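Local coordinates for protein mevalonate diphosphate decarboxylase (Legionella pneumophila, PDB 3LTO) that probably catalyses the ATP-dependent decarboxylation of mevalonate 5-diphosphate to isopentenyl diphosphate in isoprenoid biosynthesis, at residues S149-F154 with D164-I169. Residues are numbered along the deposited sequence; the frame is centred on the assembly and turned at random.
With SO4 (sulfate ion), chain C.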
# COMPACT_ATOMS: atom_id res chain seq x y z
N SER A 149 3.49 14.64 -0.87
CA SER A 149 4.65 14.74 -1.74
C SER A 149 5.96 14.33 -1.09
O SER A 149 6.84 13.77 -1.75
CB SER A 149 4.80 16.16 -2.26
OG SER A 149 3.57 16.62 -2.80
N SER A 150 6.10 14.61 0.21
CA SER A 150 7.35 14.32 0.90
C SER A 150 7.79 12.85 0.95
O SER A 150 8.99 12.59 1.04
CB SER A 150 7.31 14.88 2.32
OG SER A 150 6.51 14.09 3.17
N CYS A 151 6.85 11.91 0.89
CA CYS A 151 7.24 10.50 0.95
C CYS A 151 8.12 10.09 -0.22
O CYS A 151 8.88 9.13 -0.13
CB CYS A 151 6.01 9.57 1.05
SG CYS A 151 5.05 9.27 -0.46
N ARG A 152 8.01 10.84 -1.32
CA ARG A 152 8.81 10.57 -2.51
C ARG A 152 10.24 11.06 -2.39
O ARG A 152 11.11 10.68 -3.19
CB ARG A 152 8.18 11.22 -3.73
CG ARG A 152 7.00 10.48 -4.29
CD ARG A 152 6.66 11.02 -5.66
NE ARG A 152 5.40 11.74 -5.66
CZ ARG A 152 5.27 13.05 -5.63
NH1 ARG A 152 6.34 13.83 -5.59
NH2 ARG A 152 4.06 13.59 -5.64
N SER A 153 10.51 11.92 -1.41
CA SER A 153 11.86 12.45 -1.24
C SER A 153 12.82 11.49 -0.54
O SER A 153 14.02 11.77 -0.45
CB SER A 153 11.82 13.78 -0.49
OG SER A 153 11.29 14.80 -1.33
N PHE A 154 12.30 10.37 -0.05
CA PHE A 154 13.10 9.36 0.64
C PHE A 154 13.75 8.36 -0.32
O PHE A 154 14.42 7.41 0.11
CB PHE A 154 12.21 8.59 1.63
CG PHE A 154 11.84 9.39 2.84
CD1 PHE A 154 12.62 9.34 3.99
CD2 PHE A 154 10.75 10.27 2.81
CE1 PHE A 154 12.33 10.15 5.09
CE2 PHE A 154 10.46 11.09 3.91
CZ PHE A 154 11.25 11.03 5.05
N ASP A 164 -0.13 2.48 -0.86
CA ASP A 164 0.55 2.92 0.36
C ASP A 164 2.03 2.56 0.34
O ASP A 164 2.68 2.54 1.38
CB ASP A 164 -0.12 2.34 1.61
CG ASP A 164 -0.06 0.83 1.66
OD1 ASP A 164 1.00 0.26 1.33
OD2 ASP A 164 -1.08 0.21 2.06
N LYS A 165 2.55 2.29 -0.86
CA LYS A 165 3.96 1.95 -1.00
C LYS A 165 4.70 2.93 -1.91
O LYS A 165 4.19 3.33 -2.96
CB LYS A 165 4.12 0.54 -1.57
CG LYS A 165 5.57 0.09 -1.70
CD LYS A 165 5.71 -1.12 -2.61
CE LYS A 165 7.17 -1.49 -2.81
NZ LYS A 165 7.33 -2.57 -3.82
N VAL A 166 5.89 3.32 -1.48
CA VAL A 166 6.73 4.23 -2.25
C VAL A 166 8.09 3.57 -2.39
O VAL A 166 8.61 3.02 -1.43
CB VAL A 166 6.92 5.59 -1.54
CG1 VAL A 166 7.77 6.51 -2.40
CG2 VAL A 166 5.57 6.22 -1.25
N SER A 167 8.66 3.63 -3.58
CA SER A 167 9.97 3.02 -3.80
C SER A 167 10.75 3.71 -4.89
O SER A 167 10.20 4.47 -5.69
CB SER A 167 9.81 1.55 -4.20
OG SER A 167 9.22 0.79 -3.15
N ALA A 168 12.04 3.42 -4.92
CA ALA A 168 12.90 3.97 -5.95
C ALA A 168 12.67 3.05 -7.15
O ALA A 168 12.63 1.83 -6.99
CB ALA A 168 14.35 3.90 -5.51
N ILE A 169 12.47 3.63 -8.33
CA ILE A 169 12.26 2.82 -9.52
C ILE A 169 13.47 3.04 -10.43
O ILE A 169 13.90 4.17 -10.65
CB ILE A 169 10.94 3.21 -10.25
CG1 ILE A 169 10.73 2.32 -11.47
CG2 ILE A 169 10.97 4.67 -10.68
CD1 ILE A 169 9.41 2.58 -12.19
S SO4 C . 2.67 16.32 -6.73
O1 SO4 C . 2.69 15.02 -7.43
O2 SO4 C . 3.57 16.23 -5.58
O3 SO4 C . 3.11 17.37 -7.65
O4 SO4 C . 1.32 16.64 -6.24
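Arg152 and Val166 mark the nearest approach of the two backbones, with 6.7 Å between Arg152 CA and Val166 CA. In this GHMP-type N-terminal domain, residues 149-154 form a compact turn after helix 136-144, with i+3 to i bonds of the 3-10 kind from Arg152 N to Ser149 O and from Ser153 N to Ser150 O. Residues 165-168 are the second strand of a β-hairpin with 158-162, which brings the chain back beside that turn. The pairing illustrates how one short turn can face a hairpin and an anion site at once.

No hydrogen bond joins the segments; Val166 makes the contact through its two methyl branches. With CG1 anti to the backbone N (chi1 -178°), Val166 CG2 is directed at Cys151 and lies 3.2 Å from Cys151 SG, shorter than an ordinary sulfur-methyl contact, so its exact value is doubtful at this resolution. Val166 CG1 takes the neighbouring place, 3.6 Å from Cys151 O and 4.2 Å from Arg152 CA. Trp161 on the adjacent strand touches both Cys151 and Val166, extending the apolar patch.

The Arg152 side chain leads away from strand 165-168, bending at chi3 (-111°) to present its guanidinium to a sulfate, probably from the crystallisation liquor. Ser31 bonds NE, which should restrain the group's rotation, while the backbone N atoms of Tyr16 and Met17 also hold the anion. Such a site is consistent with a phosphate-binding pocket in this family. One sulfate oxygen, O2, accepts hydrogen bonds from both Ser149 OG (2.8 Å) and, at the edge and in the guanidinium plane, Arg152 NH2 (2.7 Å), the latter almost straight at 173°.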